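Local coordinates for YbbR family protein (Desulfitobacterium hafniense, PDB 3LYW) that is of unknown function, the piece described here being one all-beta domain of a longer protein of the YbbR family, at residues S8-N13 with E42-V47; P25-K30 with I74-V79. All coordinates share one frame; numbering follows the deposited sequence.

Interaction 1 (S8-N13 with E42-V47)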
ATOM      1  N   SER A   8       1.872   4.160  -5.441  1.00 22.44           N
ATOM      2  CA  SER A   8       0.425   4.088  -5.476  1.00 24.17           C
ATOM      3  C   SER A   8       0.054   2.934  -4.540  1.00 19.34           C
ATOM      4  O   SER A   8       0.844   2.003  -4.335  1.00 17.51           O
ATOM      5  CB  SER A   8      -0.062   3.827  -6.900  1.00 27.95           C
ATOM      6  OG  SER A   8       0.556   2.684  -7.444  1.00 47.41           O
ATOM      7  N   LEU A   9      -1.138   3.007  -3.959  1.00 18.54           N
ATOM      8  CA  LEU A   9      -1.602   1.983  -3.029  1.00 17.58           C
ATOM      9  C   LEU A   9      -2.491   0.961  -3.721  1.00 19.17           C
ATOM     10  O   LEU A   9      -3.409   1.319  -4.454  1.00 22.04           O
ATOM     11  CB  LEU A   9      -2.365   2.639  -1.875  1.00 16.84           C
ATOM     12  CG  LEU A   9      -2.789   1.731  -0.710  1.00 21.32           C
ATOM     13  CD1 LEU A   9      -1.574   1.035  -0.124  1.00 18.72           C
ATOM     14  CD2 LEU A   9      -3.492   2.554   0.352  1.00 23.00           C
ATOM     15  N   ILE A  10      -2.196  -0.312  -3.484  1.00 17.78           N
ATOM     16  CA  ILE A  10      -2.929  -1.420  -4.084  1.00 23.30           C
ATOM     17  C   ILE A  10      -3.592  -2.290  -3.028  1.00 18.98           C
ATOM     18  O   ILE A  10      -3.025  -2.528  -1.959  1.00 23.97           O
ATOM     19  CB  ILE A  10      -1.986  -2.307  -4.914  1.00 17.09           C
ATOM     20  CG1 ILE A  10      -1.442  -1.502  -6.091  1.00 30.53           C
ATOM     21  CG2 ILE A  10      -2.716  -3.554  -5.397  1.00 25.35           C
ATOM     22  CD1 ILE A  10      -2.525  -0.833  -6.918  1.00 18.97           C
ATOM     23  N   ALA A  11      -4.798  -2.757  -3.321  1.00 14.24           N
ATOM     24  CA  ALA A  11      -5.486  -3.604  -2.362  1.00 17.03           C
ATOM     25  C   ALA A  11      -5.279  -5.066  -2.730  1.00 19.09           C
ATOM     26  O   ALA A  11      -5.428  -5.434  -3.886  1.00 25.77           O
ATOM     27  CB  ALA A  11      -6.962  -3.275  -2.350  1.00 21.35           C
ATOM     28  N   LYS A  12      -4.927  -5.890  -1.749  1.00 16.56           N
ATOM     29  CA  LYS A  12      -4.745  -7.316  -1.996  1.00 16.66           C
ATOM     30  C   LYS A  12      -5.839  -8.115  -1.280  1.00 16.18           C
ATOM     31  O   LYS A  12      -6.374  -7.694  -0.251  1.00 15.92           O
ATOM     32  CB  LYS A  12      -3.371  -7.769  -1.509  1.00 18.84           C
ATOM     33  CG  LYS A  12      -2.209  -7.032  -2.136  1.00 22.70           C
ATOM     34  CD  LYS A  12      -2.024  -7.376  -3.612  1.00 18.75           C
ATOM     35  CE  LYS A  12      -0.751  -6.730  -4.159  1.00 22.88           C
ATOM     36  NZ  LYS A  12      -0.538  -7.019  -5.603  1.00 23.22           N
ATOM     37  N   ASN A  13      -6.176  -9.265  -1.849  1.00 13.93           N
ATOM     38  CA  ASN A  13      -7.183 -10.145  -1.297  1.00 16.05           C
ATOM     39  C   ASN A  13      -8.536  -9.502  -1.025  1.00 18.56           C
ATOM     40  O   ASN A  13      -9.183  -9.799  -0.023  1.00 15.17           O
ATOM     41  CB  ASN A  13      -6.633 -10.801  -0.032  1.00 24.63           C
ATOM     42  CG  ASN A  13      -5.332 -11.539  -0.290  1.00 22.19           C
ATOM     43  OD1 ASN A  13      -4.290 -11.189   0.253  1.00 30.13           O
ATOM     44  ND2 ASN A  13      -5.386 -12.557  -1.131  1.00 16.02           N
ATOM     45  N   GLU A  42       6.724   0.860 -10.829  1.00 44.38           N
ATOM     46  CA  GLU A  42       6.465  -0.567 -10.814  1.00 36.45           C
ATOM     47  C   GLU A  42       6.454  -1.085  -9.383  1.00 39.53           C
ATOM     48  O   GLU A  42       6.220  -2.270  -9.136  1.00 38.81           O
ATOM     49  N   LEU A  43       6.718  -0.187  -8.434  1.00 38.65           N
ATOM     50  CA  LEU A  43       6.736  -0.532  -7.013  1.00 39.71           C
ATOM     51  C   LEU A  43       5.422  -0.071  -6.400  1.00 30.62           C
ATOM     52  O   LEU A  43       4.903   0.996  -6.750  1.00 29.84           O
ATOM     53  CB  LEU A  43       7.906   0.156  -6.308  1.00 46.87           C
ATOM     54  CG  LEU A  43       9.291  -0.169  -6.873  1.00 49.92           C
ATOM     55  CD1 LEU A  43      10.352   0.525  -6.041  1.00 54.43           C
ATOM     56  CD2 LEU A  43       9.511  -1.678  -6.873  1.00 50.55           C
ATOM     57  N   PHE A  44       4.896  -0.852  -5.464  1.00 21.41           N
ATOM     58  CA  PHE A  44       3.611  -0.517  -4.863  1.00 17.79           C
ATOM     59  C   PHE A  44       3.547  -0.724  -3.360  1.00 20.58           C
ATOM     60  O   PHE A  44       4.307  -1.511  -2.780  1.00 21.85           O
ATOM     61  CB  PHE A  44       2.503  -1.365  -5.500  1.00 23.97           C
ATOM     62  CG  PHE A  44       2.387  -1.214  -6.987  1.00 23.90           C
ATOM     63  CD1 PHE A  44       1.866  -0.057  -7.546  1.00 32.97           C
ATOM     64  CD2 PHE A  44       2.810  -2.233  -7.829  1.00 35.10           C
ATOM     65  CE1 PHE A  44       1.738   0.074  -8.928  1.00 32.91           C
ATOM     66  CE2 PHE A  44       2.689  -2.113  -9.210  1.00 32.11           C
ATOM     67  CZ  PHE A  44       2.164  -0.956  -9.760  1.00 32.52           C
ATOM     68  N   ALA A  45       2.631   0.005  -2.744  1.00 20.20           N
ATOM     69  CA  ALA A  45       2.377  -0.106  -1.321  1.00 15.79           C
ATOM     70  C   ALA A  45       1.079  -0.892  -1.370  1.00 19.18           C
ATOM     71  O   ALA A  45       0.394  -0.875  -2.392  1.00 15.23           O
ATOM     72  CB  ALA A  45       2.141   1.268  -0.711  1.00 23.50           C
ATOM     73  N   TYR A  46       0.717  -1.574  -0.295  1.00 15.74           N
ATOM     74  CA  TYR A  46      -0.522  -2.332  -0.340  1.00 16.85           C
ATOM     75  C   TYR A  46      -1.234  -2.438   0.993  1.00 17.58           C
ATOM     76  O   TYR A  46      -0.642  -2.205   2.050  1.00 15.67           O
ATOM     77  CB  TYR A  46      -0.246  -3.749  -0.868  1.00 20.73           C
ATOM     78  CG  TYR A  46       0.553  -4.620   0.077  1.00 16.78           C
ATOM     79  CD1 TYR A  46      -0.069  -5.350   1.091  1.00 14.48           C
ATOM     80  CD2 TYR A  46       1.937  -4.686  -0.022  1.00 19.73           C
ATOM     81  CE1 TYR A  46       0.675  -6.120   1.983  1.00 20.11           C
ATOM     82  CE2 TYR A  46       2.688  -5.455   0.857  1.00 27.23           C
ATOM     83  CZ  TYR A  46       2.053  -6.165   1.853  1.00 24.22           C
ATOM     84  OH  TYR A  46       2.798  -6.911   2.723  1.00 20.63           O
ATOM     85  N   VAL A  47      -2.522  -2.750   0.913  1.00 14.97           N
ATOM     86  CA  VAL A  47      -3.343  -3.002   2.080  1.00 17.88           C
ATOM     87  C   VAL A  47      -3.887  -4.404   1.831  1.00 17.01           C
ATOM     88  O   VAL A  47      -4.216  -4.761   0.700  1.00 16.90           O
ATOM     89  CB  VAL A  47      -4.495  -1.990   2.226  1.00 14.64           C
ATOM     90  CG1 VAL A  47      -3.937  -0.659   2.663  1.00 18.36           C
ATOM     91  CG2 VAL A  47      -5.262  -1.843   0.899  1.00 16.03           C
TER
HETATM   92  O   HOH W   1       3.558   3.188  -7.395  1.00 27.02           O
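Ser8 and Phe44 meet side by side on one face of a parallel strand pair: Ser8 OG lies at the rim of the ring, near its plane, 3.0 Å from Phe44 CD1. Ile10 CG1 reaches the same ring, 3.9 Å from Phe44 CD1. Phe44 CG stands anti to its carbonyl carbon (chi1 -58°), which turns the ring toward these two neighbours. Replacing Phe44 with an alanine would probably open a gap beside Ile10 CG1 and leave Ser8 OG without its flat neighbour. The side chains of Lys12 and Tyr46 cross at about a right angle, with Lys12 CG 4.0 Å from Tyr46 CB. On the reverse face Leu9 spreads both methyls: CD1 lies against the Ala45-Tyr46 peptide, 3.5 Å from Tyr46 N, and touches Ala45 CB, CD2 is 4.0 Å from Val47 CG1, while Ala11 CB touches Val47 CG2.

Four backbone bonds join the strands: Ala45 N donates to Ser8 O, Ile10 N to Ala45 O (2.9 Å), Val47 N to Ile10 O and Lys12 N to Val47 O (2.8 Å, 169° at the hydrogen). At the Ser8 end a water takes the N-H of Ser8 and donates to Leu43 O, bridging the two segments. Strand 44-48 pairs on its other edge with antiparallel strand 55-63; Leu9 and Ala45 rest on Val61, and Val47 packs on Val79 and Leu81 of strand 69-85.

Interaction 2 (P25-K30 with I74-V79)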
ATOM      1  N   PRO A  25      -5.371   6.413  -1.502  1.00 21.73           N
ATOM      2  CA  PRO A  25      -4.403   7.510  -1.546  1.00 21.09           C
ATOM      3  C   PRO A  25      -3.022   7.007  -1.922  1.00 20.64           C
ATOM      4  O   PRO A  25      -2.791   5.800  -1.951  1.00 20.92           O
ATOM      5  CB  PRO A  25      -4.454   8.062  -0.128  1.00 16.06           C
ATOM      6  CG  PRO A  25      -4.671   6.818   0.678  1.00 20.71           C
ATOM      7  CD  PRO A  25      -5.744   6.106  -0.110  1.00 26.17           C
ATOM      8  N   SER A  26      -2.129   7.934  -2.249  1.00 19.66           N
ATOM      9  CA  SER A  26      -0.763   7.581  -2.593  1.00 21.60           C
ATOM     10  C   SER A  26      -0.035   7.463  -1.264  1.00 20.72           C
ATOM     11  O   SER A  26      -0.539   7.918  -0.239  1.00 21.67           O
ATOM     12  CB  SER A  26      -0.113   8.669  -3.455  1.00 27.80           C
ATOM     13  OG  SER A  26      -0.124   9.928  -2.800  1.00 33.27           O
ATOM     14  N   VAL A  27       1.141   6.858  -1.286  1.00 19.06           N
ATOM     15  CA  VAL A  27       1.919   6.646  -0.075  1.00 21.99           C
ATOM     16  C   VAL A  27       3.351   7.162  -0.238  1.00 18.27           C
ATOM     17  O   VAL A  27       3.983   6.929  -1.277  1.00 17.64           O
ATOM     18  CB  VAL A  27       1.981   5.142   0.259  1.00 17.81           C
ATOM     19  CG1 VAL A  27       2.837   4.919   1.481  1.00 20.20           C
ATOM     20  CG2 VAL A  27       0.585   4.606   0.488  1.00 22.58           C
ATOM     21  N   ARG A  28       3.858   7.856   0.783  1.00 16.19           N
ATOM     22  CA  ARG A  28       5.235   8.359   0.743  1.00 19.36           C
ATOM     23  C   ARG A  28       6.085   7.432   1.607  1.00 17.39           C
ATOM     24  O   ARG A  28       5.735   7.164   2.759  1.00 22.22           O
ATOM     25  CB  ARG A  28       5.303   9.779   1.291  1.00 19.86           C
ATOM     26  CG  ARG A  28       4.599  10.776   0.416  1.00 40.63           C
ATOM     27  CD  ARG A  28       5.574  11.627  -0.371  1.00 47.40           C
ATOM     28  NE  ARG A  28       5.699  12.960   0.215  1.00 55.80           N
ATOM     29  CZ  ARG A  28       6.221  14.011  -0.412  1.00 58.72           C
ATOM     30  NH1 ARG A  28       6.673  13.889  -1.653  1.00 56.75           N
ATOM     31  NH2 ARG A  28       6.274  15.189   0.197  1.00 50.60           N
ATOM     32  N   VAL A  29       7.198   6.957   1.053  1.00 17.73           N
ATOM     33  CA  VAL A  29       8.073   6.036   1.761  1.00 16.05           C
ATOM     34  C   VAL A  29       9.513   6.524   1.850  1.00 18.98           C
ATOM     35  O   VAL A  29      10.114   6.894   0.849  1.00 24.65           O
ATOM     36  CB  VAL A  29       8.064   4.649   1.068  1.00 19.46           C
ATOM     37  CG1 VAL A  29       8.989   3.685   1.797  1.00 26.54           C
ATOM     38  CG2 VAL A  29       6.641   4.091   1.025  1.00 21.50           C
ATOM     39  N   LYS A  30      10.051   6.532   3.065  1.00 19.59           N
ATOM     40  CA  LYS A  30      11.433   6.920   3.300  1.00 20.54           C
ATOM     41  C   LYS A  30      12.184   5.609   3.383  1.00 19.40           C
ATOM     42  O   LYS A  30      11.688   4.630   3.957  1.00 15.99           O
ATOM     43  CB  LYS A  30      11.575   7.693   4.609  1.00 23.55           C
ATOM     44  CG  LYS A  30      10.958   9.078   4.562  1.00 28.98           C
ATOM     45  CD  LYS A  30      11.296   9.872   5.805  1.00 36.01           C
ATOM     46  CE  LYS A  30      10.643  11.244   5.787  1.00 41.80           C
ATOM     47  NZ  LYS A  30      10.855  11.960   7.080  1.00 47.91           N
ATOM     48  N   ILE A  74       6.640   5.058   6.564  1.00 14.33           N
ATOM     49  CA  ILE A  74       5.543   4.985   5.606  1.00 17.69           C
ATOM     50  C   ILE A  74       4.406   5.922   5.999  1.00 15.26           C
ATOM     51  O   ILE A  74       3.884   5.848   7.111  1.00 17.82           O
ATOM     52  CB  ILE A  74       4.996   3.552   5.482  1.00 14.87           C
ATOM     53  CG1 ILE A  74       6.135   2.567   5.215  1.00 24.27           C
ATOM     54  CG2 ILE A  74       3.949   3.474   4.381  1.00 22.20           C
ATOM     55  CD1 ILE A  74       5.776   1.125   5.502  1.00 32.15           C
ATOM     56  N   SER A  75       4.028   6.803   5.078  1.00 16.01           N
ATOM     57  CA  SER A  75       2.952   7.756   5.326  1.00 12.03           C
ATOM     58  C   SER A  75       1.990   7.821   4.143  1.00 18.03           C
ATOM     59  O   SER A  75       2.403   8.048   3.007  1.00 17.50           O
ATOM     60  CB  SER A  75       3.522   9.145   5.616  1.00 16.35           C
ATOM     61  OG  SER A  75       2.488  10.074   5.889  1.00 21.66           O
ATOM     62  N   PRO A  76       0.706   7.620   4.420  1.00 14.74           N
ATOM     63  CA  PRO A  76       0.245   7.352   5.787  1.00 20.58           C
ATOM     64  C   PRO A  76       0.495   5.904   6.195  1.00 24.67           C
ATOM     65  O   PRO A  76       0.665   5.042   5.334  1.00 45.40           O
ATOM     66  CB  PRO A  76      -1.259   7.622   5.703  1.00 18.47           C
ATOM     67  CG  PRO A  76      -1.607   7.338   4.285  1.00 20.80           C
ATOM     68  CD  PRO A  76      -0.415   7.766   3.476  1.00 15.75           C
ATOM     69  N   ARG A  77       0.515   5.647   7.500  1.00 30.92           N
ATOM     70  CA  ARG A  77       0.744   4.302   8.011  1.00 23.12           C
ATOM     71  C   ARG A  77      -0.540   3.478   7.990  1.00 17.58           C
ATOM     72  O   ARG A  77      -0.508   2.267   7.771  1.00 20.34           O
ATOM     73  CB  ARG A  77       1.310   4.358   9.432  1.00 28.10           C
ATOM     74  CG  ARG A  77       2.630   5.103   9.545  1.00 34.31           C
ATOM     75  CD  ARG A  77       2.730   5.851  10.865  1.00 40.14           C
ATOM     76  NE  ARG A  77       4.017   6.525  11.014  1.00 45.99           N
ATOM     77  CZ  ARG A  77       4.383   7.598  10.322  1.00 53.98           C
ATOM     78  NH1 ARG A  77       3.558   8.126   9.427  1.00 54.65           N
ATOM     79  NH2 ARG A  77       5.573   8.146  10.524  1.00 57.95           N
ATOM     80  N   VAL A  78      -1.667   4.143   8.220  1.00 16.52           N
ATOM     81  CA  VAL A  78      -2.962   3.475   8.226  1.00 15.40           C
ATOM     82  C   VAL A  78      -3.955   4.190   7.315  1.00 15.07           C
ATOM     83  O   VAL A  78      -3.956   5.418   7.225  1.00 16.78           O
ATOM     84  CB  VAL A  78      -3.550   3.397   9.648  1.00 16.95           C
ATOM     85  CG1 VAL A  78      -4.922   2.741   9.619  1.00 23.37           C
ATOM     86  CG2 VAL A  78      -2.609   2.639  10.570  1.00 17.40           C
ATOM     87  N   VAL A  79      -4.797   3.414   6.640  1.00 13.93           N
ATOM     88  CA  VAL A  79      -5.793   3.971   5.733  1.00 17.01           C
ATOM     89  C   VAL A  79      -7.180   3.409   6.022  1.00 19.35           C
ATOM     90  O   VAL A  79      -7.343   2.206   6.227  1.00 18.07           O
ATOM     91  CB  VAL A  79      -5.433   3.695   4.261  1.00 17.08           C
ATOM     92  CG1 VAL A  79      -4.134   4.394   3.893  1.00 20.52           C
ATOM     93  CG2 VAL A  79      -5.330   2.198   4.013  1.00 19.37           C
TER
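Pro25 touches Val79 through its ring: CG lies 4.1 Å from Val79 CG1, and the two side chains meet at a slant. Val79 CG1 stands anti to its carbonyl carbon (chi1 -64°), the position from which it meets the proline. At Ser26 the backbone makes the contact, its O lying 3.7 Å from Pro76 CD. Val27 follows with the tightest apolar approach, CG1 standing 3.4 Å from Ile74 CG2, closer than carbons usually pack. Both of these methyls are anti to their own backbone N, Val27 CG1 with chi1 178°, and they converge from the two strands. Val27 CA also makes a CA-H...O contact with Ser75 O at 3.4 Å, in addition to the N-H of Arg28 that this oxygen accepts.

Two antiparallel strands meet here, and Arg28 with Ser75 forms their hydrogen-bonded pair. Arg28 N donates to Ser75 O at 2.7 Å and Ser75 N returns a bond to Arg28 O at 2.9 Å, both nearly straight. Immediately beyond Ser75 comes a cis peptide bond before Pro76, a residue with no N-H to give, and strand 69-85 is interrupted at Pro76 and Arg77 before it resumes at Val78. The ladder between the two segments does not extend past Ser75 on this side, and Pro25 and Val79 meet through side chains alone. Arg28 itself bends at chi2 and chi3, and its guanidinium end leads away from Ser75, outward from the sheet; the side chain also touches Thr6 of strand 4-12.

Val29 completes the pairing opposite Ile74 in a non-hydrogen-bonded pair, with CG2 4.3 Å from Ile74 CG2, and its side chain also packs on Leu7 and Ile71. Lys30, last in the segment, forms a salt bridge through NZ with Glu73, next to Ile74 in strand 69-85.

How the interactions relate
Both contacts belong to one mixed sheet, in which strands 4-12 and 26-33 are neighbours. Interaction 1 is a parallel ladder held by four backbone bonds, interaction 2 a short antiparallel one with two, cut off where a cis proline breaks the strand. Each has a buried apolar face and a more exposed one bearing polar or charged groups; aromatic rings occur only in interaction 1, on its more exposed face. The buried faces join: Val47 CG1 lies 3.5 Å from Val79 CG2, Ala45 CB packs on Val27 CG2, and Leu9 packs on Val79 and on the carbonyl O of Pro25. Val61 of strand 55-63 touches residues of both, so the two interactions share one hydrophobic interior.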